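Local coordinates for salicylic acid-binding protein 2 (Nicotiana tabacum, PDB 1XKL) that hydrolyses methyl salicylate to salicylic acid and methanol, a step in the signalling that activates systemic acquired resistance in plants, at residues G4-L9 and E73-V78; Q96-A101 and G198-V203; L160-S165 and G235-A240; S19-K24 and A240-P245. All coordinates share one frame; numbering follows the deposited sequence.

Interaction 1: G4-L9 and E73-V78; sequences GKHFVL and EKVILV
Phe7 and Ile76 stand side by side on one face of the sheet and point the same way. The CD1 methyl of Ile76 lies over one face of the Phe7 ring, offset toward the rim. It sits 3.9 Å from the ring centroid, a CH-pi contact. CG1 of Ile76 is anti to its carbonyl carbon (chi1 -61°), and the chain then extends, which carries CD1 over the ring. Val78 CG2 meets the same ring at its edge, 4.2 Å from Phe7 CD1. Farther along this face, Leu9 reaches Val78 with CD2, which is 3.7 Å from Val78 CB. Helix 245-258 packs on this side, with Ala256 against Phe7 and Ile76.

The other face carries His6, Val8, Val75 and Leu77. The ring of His6 swings out toward Glu73, and its ND1 donates a hydrogen bond to Glu73 OE1 at 3.2 Å. The ring and carboxylate planes are only 19° apart. Both ends of this pair are held from outside as well: His6 NE2 bonds to Thr35 OG1 and Glu73 OE2 to Ser70 OG. Val8 lies alongside Leu77, with Val8 CG1 3.5 Å from Leu77 CD2, a tight fit.

The backbones join by three bonds. Ile76 N donates to His6 O at 2.8 Å, Val8 N to Ile76 O at 2.8 Å, and Val78 N to Val8 O at 2.9 Å. The strand segments run parallel, 24° apart in direction. This is the parallel pairing of two neighbouring central strands in the alpha/beta hydrolase fold, and strand 75-80 leads on to the nucleophile Ser81.

Interaction 2: Q96-A101 and G198-V203; sequences QKIYAA and GSVKRV
Ala101 is held to the neighbouring strand through both its N and its O. Its N donates to Lys201 O at 2.8 Å, and its O accepts from Val203 N, also at 2.8 Å. Both bonds are close to straight, with N-H...O angles of 166° and 163°. This is parallel beta pairing, with Ala101 level with Arg202. It joins strands 98-104 and 202-207, neighbours in the central sheet of the alpha/beta hydrolase fold.

Just before the paired residues the backbones are farther apart, and a water fills the role of a direct bond. It donates to Tyr99 O at 2.9 Å and accepts from Lys201 N at 2.8 Å. The chain turns a corner at Tyr99, whose CB points away from 198-203 and whose ring makes a cation-pi contact with Lys5. Two weaker contacts of CA hydrogens accompany these bonds. Arg202 CA lies 3.4 Å from Ala101 O, and Ala100 CA approaches Lys201 O.

The guanidinium of Arg202 does not turn to 96-101. Its NH2 bonds to Gly226 O, and the Arg202 backbone pairs with Thr228, so the strand is tied on its other side as well.

Packing here rests largely on Val200. Its CB points toward 96-101, and CG1, anti to the backbone N (chi1 -178°), is the branch that makes contact. Met91 of helix 83-93 covers this patch, touching Ile98, Ala101, Val200 and Arg202. Ala101 CB is 4.2 Å from Val200 CG1. Ile98 crosses Val200 at about a right angle, with Ile98 CG2 4.0 Å from Val200 CG1.

Interaction 3: L160-S165 and G235-A240; sequences LYQLCS and GADHMA. With STH (2-amino-4H-1,3-benzoxathiin-4-ol), chain E.
Asp237 turns its carboxylate toward the turn 161-164 because CG sits between its backbone N and carbonyl carbon (chi1 55°). OD2 then accepts a hydrogen bond from Leu163 N at 3.0 Å, on the anti side of the carboxylate. Cys164 SG lies 3.1 Å from the same OD2. The amide of Gln162 slides past Asp237 in the opposite direction, its NE2 3.4 Å from Asp237 CB.

His238 has CG anti to its backbone N (chi1 -170°), which sends the ring toward the ligand. NE2 is 3.0 Å from STH O2, and the ring also lies beside Leu160, with CD2 of each residue 3.7 Å apart. Leu160 CD2 itself touches STH C3 at 3.8 Å. His238 is the charge-relay histidine, bonded through ND1 to Asp210 and through NE2 to Ser81. Met239, present as selenomethionine, sets its CG over one face of the Tyr161 ring, 4.1 Å from the centroid, and its selenium lies obliquely to that ring. Tyr161 OH bonds to His15.

The loop between helices 153-160 and 166-175 thus rests on the catalytic-histidine loop, which links strand 229-233 to helix 240-243.

Interaction 4: S19-K24 and A240-P245; sequences SWYKLK and AMLCEP
Ser19 O and Met241 O share one water. It donates to Ser19 O at 2.6 Å and to Met241 O at 2.8 Å, and it accepts from Leu23 N at 3.2 Å. Three backbone groups from both segments therefore hold it, and it bridges segment 19-24 to helix 240-243.

Met241, present as selenomethionine, packs against Trp20. Its CE methyl lies over one face of the indole, 3.5 Å from the centroid of the six-membered ring and only 13° off the normal. The selenium sits farther out above that face, so this is also a Met-aromatic contact. Its chi1 of 73° tucks CG in over the backbone, and bends at chi2 and chi3 bring CE back over the ring. Trp20 packs in turn on Val78 and His80 of the central sheet.

The side chains of Leu242 and Tyr21 cross at about a right angle, with Leu242 CD2 3.5 Å from Tyr21 CE2. Lys22 runs out extended past Leu242, and its NZ donates to Leu242 O at 3.2 Å. That NZ also forms a salt bridge with Asp168 OD1, while Tyr21 OH bonds to Asp168 OD2. Tyr21 further packs on Tyr21 of the second subunit. Near the end of the contact, Lys22 CB meets Pro245 CB at 4.0 Å, and Leu23 CD1 reaches Pro245 O.

The lysine charge is thus shared between a carboxylate and a helix carbonyl, which probably keeps it protonated. The side-chain packing is otherwise largely apolar, and one water links backbone groups of the two segments.

In the fold
From the N terminus, strand 6-10 enters the sheet first. Interaction 1 closes a loop of 63 residues by pairing it with strand 75-80. Interaction 2 follows in series, bringing in strand 202-207 beside strand 98-104; interactions 1 and 2 touch, since strands 75-80 and 98-104 are neighbours. Interaction 4 starts at 19-24, inside the loop of interaction 1, and ends at 240-245, so these two cross. Its wide loop encloses interactions 2 and 3, which cross each other. Interaction 3 meets interaction 4 at Ala240. Together they tie the central sheet, the helix 23-29 side and the loop carrying the catalytic His238 into one body.

Interaction 1: G4-L9 and E73-V78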
# COMPACT_ATOMS: atom_id res chain seq x y z
N GLY A 4 -33.13 -40.47 -1.64
CA GLY A 4 -31.81 -39.85 -1.65
C GLY A 4 -31.46 -39.32 -0.28
O GLY A 4 -32.31 -38.70 0.37
N LYS A 5 -30.23 -39.55 0.18
CA LYS A 5 -29.82 -39.07 1.50
C LYS A 5 -29.18 -37.68 1.48
O LYS A 5 -28.92 -37.11 0.43
CB LYS A 5 -28.85 -40.06 2.14
CG LYS A 5 -29.48 -41.37 2.59
CD LYS A 5 -28.50 -42.24 3.38
CE LYS A 5 -29.14 -43.56 3.82
NZ LYS A 5 -29.73 -44.29 2.64
N HIS A 6 -28.94 -37.15 2.67
CA HIS A 6 -28.35 -35.83 2.82
C HIS A 6 -26.87 -35.94 3.21
O HIS A 6 -26.54 -36.40 4.30
CB HIS A 6 -29.12 -35.04 3.88
CG HIS A 6 -28.71 -33.60 3.98
ND1 HIS A 6 -29.25 -32.74 4.91
CD2 HIS A 6 -27.81 -32.88 3.28
CE1 HIS A 6 -28.70 -31.55 4.79
NE2 HIS A 6 -27.82 -31.60 3.80
N PHE A 7 -26.00 -35.52 2.30
CA PHE A 7 -24.56 -35.53 2.51
C PHE A 7 -24.09 -34.17 3.03
O PHE A 7 -24.30 -33.15 2.37
CB PHE A 7 -23.83 -35.85 1.21
CG PHE A 7 -23.82 -37.31 0.85
CD1 PHE A 7 -22.86 -38.16 1.39
CD2 PHE A 7 -24.78 -37.84 -0.01
CE1 PHE A 7 -22.85 -39.52 1.07
CE2 PHE A 7 -24.78 -39.20 -0.33
CZ PHE A 7 -23.82 -40.04 0.21
N VAL A 8 -23.46 -34.16 4.20
CA VAL A 8 -22.93 -32.94 4.79
C VAL A 8 -21.43 -33.01 4.63
O VAL A 8 -20.76 -33.83 5.28
CB VAL A 8 -23.31 -32.84 6.27
CG1 VAL A 8 -22.62 -31.66 6.91
CG2 VAL A 8 -24.83 -32.71 6.39
N LEU A 9 -20.90 -32.15 3.76
CA LEU A 9 -19.47 -32.14 3.47
C LEU A 9 -18.74 -31.08 4.29
O LEU A 9 -19.08 -29.90 4.25
CB LEU A 9 -19.26 -31.91 1.97
CG LEU A 9 -20.08 -32.80 1.02
CD1 LEU A 9 -19.62 -32.55 -0.43
CD2 LEU A 9 -19.90 -34.27 1.37
N GLU A 73 -34.85 -36.71 9.85
CA GLU A 73 -34.01 -36.49 8.69
C GLU A 73 -32.56 -36.70 9.11
O GLU A 73 -31.95 -35.83 9.73
CB GLU A 73 -34.19 -35.07 8.18
CG GLU A 73 -33.14 -34.66 7.17
CD GLU A 73 -33.06 -33.16 6.97
OE1 GLU A 73 -32.20 -32.72 6.18
OE2 GLU A 73 -33.84 -32.43 7.62
N LYS A 74 -32.00 -37.86 8.77
CA LYS A 74 -30.62 -38.17 9.13
C LYS A 74 -29.68 -37.77 8.00
O LYS A 74 -30.11 -37.58 6.86
CB LYS A 74 -30.50 -39.66 9.45
CG LYS A 74 -31.45 -40.11 10.56
CD LYS A 74 -31.42 -41.61 10.78
CE LYS A 74 -30.07 -42.08 11.32
NZ LYS A 74 -30.03 -43.57 11.49
N VAL A 75 -28.39 -37.64 8.30
CA VAL A 75 -27.43 -37.26 7.29
C VAL A 75 -26.19 -38.13 7.30
O VAL A 75 -26.01 -38.97 8.19
CB VAL A 75 -26.96 -35.79 7.46
CG1 VAL A 75 -28.15 -34.87 7.59
CG2 VAL A 75 -26.05 -35.68 8.68
N ILE A 76 -25.33 -37.93 6.31
CA ILE A 76 -24.08 -38.65 6.19
C ILE A 76 -23.01 -37.57 6.24
O ILE A 76 -22.94 -36.71 5.36
CB ILE A 76 -23.98 -39.40 4.84
CG1 ILE A 76 -25.11 -40.43 4.74
CG2 ILE A 76 -22.63 -40.08 4.72
CD1 ILE A 76 -25.32 -40.97 3.35
N LEU A 77 -22.20 -37.61 7.30
CA LEU A 77 -21.13 -36.62 7.48
C LEU A 77 -19.86 -37.06 6.78
O LEU A 77 -19.43 -38.21 6.90
CB LEU A 77 -20.85 -36.41 8.97
CG LEU A 77 -21.85 -35.57 9.76
CD1 LEU A 77 -21.48 -35.56 11.23
CD2 LEU A 77 -21.84 -34.15 9.21
N VAL A 78 -19.26 -36.14 6.03
CA VAL A 78 -18.02 -36.44 5.35
C VAL A 78 -17.04 -35.34 5.74
O VAL A 78 -17.22 -34.17 5.40
CB VAL A 78 -18.22 -36.49 3.82
CG1 VAL A 78 -16.91 -36.87 3.13
CG2 VAL A 78 -19.29 -37.53 3.49

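Interaction 2: Q96-A101 and G198-V203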
# COMPACT_ATOMS: atom_id res chain seq x y z
N GLN A 96 -27.63 -39.50 16.97
CA GLN A 96 -28.76 -40.20 16.36
C GLN A 96 -29.24 -39.63 15.03
O GLN A 96 -30.18 -40.16 14.43
CB GLN A 96 -29.92 -40.28 17.35
CG GLN A 96 -30.70 -38.98 17.56
CD GLN A 96 -29.95 -37.93 18.37
OE1 GLN A 96 -28.83 -37.54 18.03
NE2 GLN A 96 -30.57 -37.45 19.44
N LYS A 97 -28.62 -38.56 14.57
CA LYS A 97 -29.02 -37.97 13.30
C LYS A 97 -27.97 -38.21 12.22
O LYS A 97 -27.95 -37.54 11.19
CB LYS A 97 -29.29 -36.47 13.48
CG LYS A 97 -30.51 -36.23 14.38
CD LYS A 97 -31.08 -34.83 14.28
CE LYS A 97 -30.20 -33.80 14.97
NZ LYS A 97 -30.87 -32.46 15.03
N ILE A 98 -27.12 -39.21 12.46
CA ILE A 98 -26.06 -39.52 11.52
C ILE A 98 -25.99 -41.01 11.16
O ILE A 98 -25.76 -41.85 12.03
CB ILE A 98 -24.71 -39.09 12.12
CG1 ILE A 98 -24.81 -37.62 12.55
CG2 ILE A 98 -23.59 -39.31 11.13
CD1 ILE A 98 -23.69 -37.16 13.45
N TYR A 99 -26.18 -41.33 9.88
CA TYR A 99 -26.12 -42.72 9.45
C TYR A 99 -24.70 -43.24 9.63
O TYR A 99 -24.48 -44.37 10.07
CB TYR A 99 -26.51 -42.85 7.97
CG TYR A 99 -27.96 -42.58 7.67
CD1 TYR A 99 -28.35 -41.50 6.86
CD2 TYR A 99 -28.97 -43.41 8.17
CE1 TYR A 99 -29.70 -41.26 6.57
CE2 TYR A 99 -30.31 -43.18 7.88
CZ TYR A 99 -30.67 -42.11 7.08
OH TYR A 99 -32.00 -41.89 6.81
N ALA A 100 -23.73 -42.40 9.30
CA ALA A 100 -22.34 -42.77 9.41
C ALA A 100 -21.48 -41.54 9.24
O ALA A 100 -21.90 -40.55 8.64
CB ALA A 100 -21.99 -43.81 8.36
N ALA A 101 -20.26 -41.62 9.76
CA ALA A 101 -19.31 -40.53 9.67
C ALA A 101 -18.16 -41.01 8.81
O ALA A 101 -17.55 -42.04 9.09
CB ALA A 101 -18.81 -40.14 11.06
N GLY A 198 -18.75 -41.99 20.10
CA GLY A 198 -18.46 -43.37 19.77
C GLY A 198 -19.61 -44.25 19.32
O GLY A 198 -19.37 -45.34 18.81
N SER A 199 -20.84 -43.80 19.51
CA SER A 199 -22.00 -44.58 19.10
C SER A 199 -22.28 -44.45 17.61
O SER A 199 -23.19 -45.09 17.08
CB SER A 199 -23.25 -44.13 19.88
OG SER A 199 -23.85 -42.99 19.29
N VAL A 200 -21.48 -43.63 16.92
CA VAL A 200 -21.64 -43.41 15.48
C VAL A 200 -20.66 -44.24 14.65
O VAL A 200 -19.47 -44.28 14.95
CB VAL A 200 -21.46 -41.91 15.13
CG1 VAL A 200 -21.68 -41.70 13.63
CG2 VAL A 200 -22.42 -41.06 15.93
N LYS A 201 -21.15 -44.89 13.59
CA LYS A 201 -20.27 -45.70 12.74
C LYS A 201 -19.27 -44.81 12.01
O LYS A 201 -19.63 -43.76 11.48
CB LYS A 201 -21.07 -46.51 11.72
CG LYS A 201 -22.09 -47.43 12.36
CD LYS A 201 -22.46 -48.57 11.45
CE LYS A 201 -23.60 -49.37 12.04
NZ LYS A 201 -23.31 -49.78 13.45
N ARG A 202 -18.01 -45.25 12.00
CA ARG A 202 -16.94 -44.51 11.36
C ARG A 202 -16.35 -45.25 10.16
O ARG A 202 -16.01 -46.43 10.25
CB ARG A 202 -15.80 -44.24 12.34
CG ARG A 202 -16.20 -43.57 13.65
CD ARG A 202 -14.97 -43.07 14.41
NE ARG A 202 -14.14 -44.12 15.00
CZ ARG A 202 -14.32 -44.62 16.22
NH1 ARG A 202 -15.30 -44.17 16.99
NH2 ARG A 202 -13.51 -45.56 16.68
N VAL A 203 -16.21 -44.53 9.06
CA VAL A 203 -15.63 -45.07 7.84
C VAL A 203 -14.43 -44.21 7.49
O VAL A 203 -14.53 -42.98 7.44
CB VAL A 203 -16.66 -45.03 6.67
CG1 VAL A 203 -16.06 -45.62 5.41
CG2 VAL A 203 -17.92 -45.79 7.06
O HOH W 1 -23.85 -44.77 12.87

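Interaction 3: L160-S165 and G235-A240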
# COMPACT_ATOMS: atom_id res chain seq x y z
N LEU A 160 0.09 -31.17 -0.84
CA LEU A 160 -1.34 -31.39 -0.89
C LEU A 160 -1.93 -31.65 -2.28
O LEU A 160 -2.80 -32.51 -2.45
CB LEU A 160 -2.06 -30.21 -0.24
CG LEU A 160 -1.77 -29.87 1.24
CD1 LEU A 160 -2.85 -28.93 1.77
CD2 LEU A 160 -1.73 -31.13 2.07
N TYR A 161 -1.43 -30.93 -3.28
CA TYR A 161 -1.93 -31.04 -4.65
C TYR A 161 -0.94 -31.62 -5.66
O TYR A 161 -1.08 -31.40 -6.86
CB TYR A 161 -2.37 -29.65 -5.14
CG TYR A 161 -3.50 -29.00 -4.37
CD1 TYR A 161 -3.36 -28.65 -3.02
CD2 TYR A 161 -4.73 -28.75 -4.98
CE1 TYR A 161 -4.42 -28.07 -2.31
CE2 TYR A 161 -5.79 -28.17 -4.27
CZ TYR A 161 -5.63 -27.84 -2.94
OH TYR A 161 -6.69 -27.32 -2.23
N GLN A 162 0.06 -32.38 -5.20
CA GLN A 162 1.06 -32.91 -6.12
C GLN A 162 0.49 -33.74 -7.28
O GLN A 162 1.14 -33.90 -8.31
CB GLN A 162 2.16 -33.68 -5.35
CG GLN A 162 1.93 -35.17 -5.08
CD GLN A 162 1.06 -35.44 -3.88
OE1 GLN A 162 0.65 -34.53 -3.17
NE2 GLN A 162 0.77 -36.72 -3.64
N LEU A 163 -0.73 -34.25 -7.12
CA LEU A 163 -1.36 -35.05 -8.15
C LEU A 163 -2.60 -34.37 -8.75
O LEU A 163 -3.32 -34.97 -9.54
CB LEU A 163 -1.77 -36.43 -7.61
CG LEU A 163 -0.67 -37.39 -7.16
CD1 LEU A 163 -1.27 -38.67 -6.57
CD2 LEU A 163 0.21 -37.71 -8.34
N CYS A 164 -2.86 -33.13 -8.36
CA CYS A 164 -4.01 -32.41 -8.89
C CYS A 164 -3.58 -31.61 -10.12
O CYS A 164 -2.39 -31.50 -10.41
CB CYS A 164 -4.62 -31.49 -7.83
SG CYS A 164 -5.35 -32.36 -6.40
N SER A 165 -4.55 -31.07 -10.85
CA SER A 165 -4.25 -30.30 -12.06
C SER A 165 -3.72 -28.91 -11.71
O SER A 165 -3.84 -28.45 -10.58
CB SER A 165 -5.51 -30.15 -12.92
OG SER A 165 -6.51 -29.42 -12.25
N GLY A 235 -3.89 -43.96 -5.73
CA GLY A 235 -3.47 -42.92 -6.65
C GLY A 235 -3.94 -41.51 -6.33
O GLY A 235 -3.69 -40.58 -7.10
N ALA A 236 -4.60 -41.33 -5.19
CA ALA A 236 -5.10 -40.02 -4.81
C ALA A 236 -4.21 -39.32 -3.79
O ALA A 236 -3.69 -39.95 -2.86
CB ALA A 236 -6.51 -40.15 -4.25
N ASP A 237 -4.03 -38.02 -3.98
CA ASP A 237 -3.25 -37.22 -3.06
C ASP A 237 -4.19 -36.76 -1.96
O ASP A 237 -5.31 -37.26 -1.86
CB ASP A 237 -2.59 -36.02 -3.75
CG ASP A 237 -3.60 -35.12 -4.49
OD1 ASP A 237 -4.82 -35.20 -4.23
OD2 ASP A 237 -3.15 -34.31 -5.31
N HIS A 238 -3.75 -35.81 -1.14
CA HIS A 238 -4.58 -35.31 -0.05
C HIS A 238 -5.93 -34.76 -0.49
O HIS A 238 -6.91 -34.83 0.26
CB HIS A 238 -3.83 -34.23 0.73
CG HIS A 238 -4.51 -33.84 2.00
ND1 HIS A 238 -4.71 -34.73 3.04
CD2 HIS A 238 -5.08 -32.68 2.40
CE1 HIS A 238 -5.37 -34.14 4.01
NE2 HIS A 238 -5.61 -32.89 3.65
N MSE A 239 -6.00 -34.21 -1.69
CA MSE A 239 -7.24 -33.62 -2.20
C MSE A 239 -8.01 -34.57 -3.12
O MSE A 239 -8.24 -34.27 -4.30
CB MSE A 239 -6.92 -32.32 -2.95
CG MSE A 239 -7.33 -31.05 -2.22
SE MSE A 239 -6.59 -30.88 -0.44
CE MSE A 239 -4.78 -31.32 -0.85
N ALA A 240 -8.42 -35.70 -2.57
CA ALA A 240 -9.15 -36.70 -3.34
C ALA A 240 -10.38 -36.17 -4.07
O ALA A 240 -10.69 -36.63 -5.17
CB ALA A 240 -9.54 -37.86 -2.43
C8 STH E . -5.25 -29.97 8.25
O8 STH E . -5.43 -29.71 9.57
C1 STH E . -3.96 -30.48 7.71
C2 STH E . -3.82 -30.74 6.26
C3 STH E . -2.58 -31.23 5.75
C4 STH E . -1.47 -31.45 6.63
C5 STH E . -1.60 -31.20 8.03
C6 STH E . -2.81 -30.71 8.56
C7 STH E . -6.20 -30.39 5.90
O2 STH E . -4.90 -30.54 5.36
N7 STH E . -6.95 -29.65 4.99
S7 STH E . -6.33 -29.76 7.38
O HOH W 2 -0.55 -35.00 -1.07

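Interaction 4: S19-K24 and A240-P245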
# COMPACT_ATOMS: atom_id res chain seq x y z
N SER A 19 -14.08 -26.37 -1.92
CA SER A 19 -13.25 -27.52 -2.25
C SER A 19 -14.05 -28.72 -2.76
O SER A 19 -13.52 -29.56 -3.48
CB SER A 19 -12.36 -27.93 -1.06
OG SER A 19 -13.09 -28.20 0.13
N TRP A 20 -15.33 -28.78 -2.41
CA TRP A 20 -16.18 -29.88 -2.84
C TRP A 20 -16.91 -29.60 -4.15
O TRP A 20 -17.83 -30.34 -4.52
CB TRP A 20 -17.24 -30.16 -1.77
CG TRP A 20 -16.68 -30.40 -0.40
CD1 TRP A 20 -16.62 -29.51 0.65
CD2 TRP A 20 -16.11 -31.62 0.08
NE1 TRP A 20 -16.06 -30.11 1.75
CE2 TRP A 20 -15.74 -31.41 1.43
CE3 TRP A 20 -15.89 -32.88 -0.49
CZ2 TRP A 20 -15.16 -32.41 2.21
CZ3 TRP A 20 -15.30 -33.88 0.28
CH2 TRP A 20 -14.95 -33.64 1.62
N TYR A 21 -16.49 -28.57 -4.89
CA TYR A 21 -17.21 -28.23 -6.12
C TYR A 21 -17.28 -29.33 -7.19
O TYR A 21 -18.25 -29.39 -7.94
CB TYR A 21 -16.66 -26.93 -6.73
CG TYR A 21 -15.41 -27.07 -7.56
CD1 TYR A 21 -15.46 -26.96 -8.96
CD2 TYR A 21 -14.17 -27.29 -6.97
CE1 TYR A 21 -14.31 -27.06 -9.73
CE2 TYR A 21 -13.01 -27.39 -7.73
CZ TYR A 21 -13.09 -27.27 -9.12
OH TYR A 21 -11.93 -27.35 -9.86
N LYS A 22 -16.27 -30.19 -7.26
CA LYS A 22 -16.28 -31.28 -8.24
C LYS A 22 -17.10 -32.47 -7.75
O LYS A 22 -17.72 -33.18 -8.54
CB LYS A 22 -14.86 -31.75 -8.55
CG LYS A 22 -14.06 -30.82 -9.43
CD LYS A 22 -12.63 -31.29 -9.54
CE LYS A 22 -11.89 -30.59 -10.66
NZ LYS A 22 -10.44 -30.92 -10.64
N LEU A 23 -17.10 -32.69 -6.44
CA LEU A 23 -17.86 -33.81 -5.87
C LEU A 23 -19.35 -33.54 -5.76
O LEU A 23 -20.16 -34.41 -6.07
CB LEU A 23 -17.33 -34.17 -4.48
CG LEU A 23 -18.01 -35.39 -3.84
CD1 LEU A 23 -17.70 -36.62 -4.69
CD2 LEU A 23 -17.51 -35.61 -2.40
N LYS A 24 -19.71 -32.33 -5.32
CA LYS A 24 -21.11 -31.96 -5.12
C LYS A 24 -22.07 -32.35 -6.25
O LYS A 24 -23.09 -32.98 -6.01
CB LYS A 24 -21.22 -30.46 -4.83
CG LYS A 24 -22.63 -29.98 -4.47
CD LYS A 24 -22.58 -28.55 -3.87
CE LYS A 24 -23.97 -27.95 -3.69
NZ LYS A 24 -24.84 -28.77 -2.82
N ALA A 240 -8.42 -35.70 -2.57
CA ALA A 240 -9.15 -36.70 -3.34
C ALA A 240 -10.38 -36.17 -4.07
O ALA A 240 -10.69 -36.63 -5.17
CB ALA A 240 -9.54 -37.86 -2.43
N MSE A 241 -11.09 -35.20 -3.48
CA MSE A 241 -12.30 -34.67 -4.11
C MSE A 241 -11.99 -33.84 -5.35
O MSE A 241 -12.90 -33.45 -6.09
CB MSE A 241 -13.13 -33.83 -3.13
CG MSE A 241 -12.55 -32.47 -2.79
SE MSE A 241 -11.09 -32.59 -1.51
CE MSE A 241 -12.12 -32.32 0.10
N LEU A 242 -10.71 -33.58 -5.57
CA LEU A 242 -10.25 -32.81 -6.71
C LEU A 242 -9.54 -33.69 -7.74
O LEU A 242 -9.78 -33.55 -8.93
CB LEU A 242 -9.31 -31.69 -6.26
CG LEU A 242 -9.95 -30.60 -5.39
CD1 LEU A 242 -8.88 -29.59 -5.02
CD2 LEU A 242 -11.10 -29.91 -6.14
N CYS A 243 -8.68 -34.61 -7.30
CA CYS A 243 -7.99 -35.47 -8.25
C CYS A 243 -8.75 -36.75 -8.61
O CYS A 243 -8.53 -37.33 -9.68
CB CYS A 243 -6.59 -35.83 -7.74
SG CYS A 243 -6.58 -36.67 -6.15
N GLU A 244 -9.65 -37.20 -7.74
CA GLU A 244 -10.42 -38.41 -8.00
C GLU A 244 -11.87 -38.29 -7.52
O GLU A 244 -12.35 -39.13 -6.77
CB GLU A 244 -9.77 -39.61 -7.31
CG GLU A 244 -8.31 -39.85 -7.69
CD GLU A 244 -8.14 -40.33 -9.12
OE1 GLU A 244 -6.98 -40.47 -9.56
OE2 GLU A 244 -9.17 -40.58 -9.79
N PRO A 245 -12.59 -37.23 -7.96
CA PRO A 245 -13.98 -37.03 -7.55
C PRO A 245 -14.96 -38.16 -7.84
O PRO A 245 -15.84 -38.43 -7.03
CB PRO A 245 -14.36 -35.73 -8.27
CG PRO A 245 -13.52 -35.77 -9.49
CD PRO A 245 -12.18 -36.21 -8.94
O HOH W 3 -14.46 -31.31 -5.15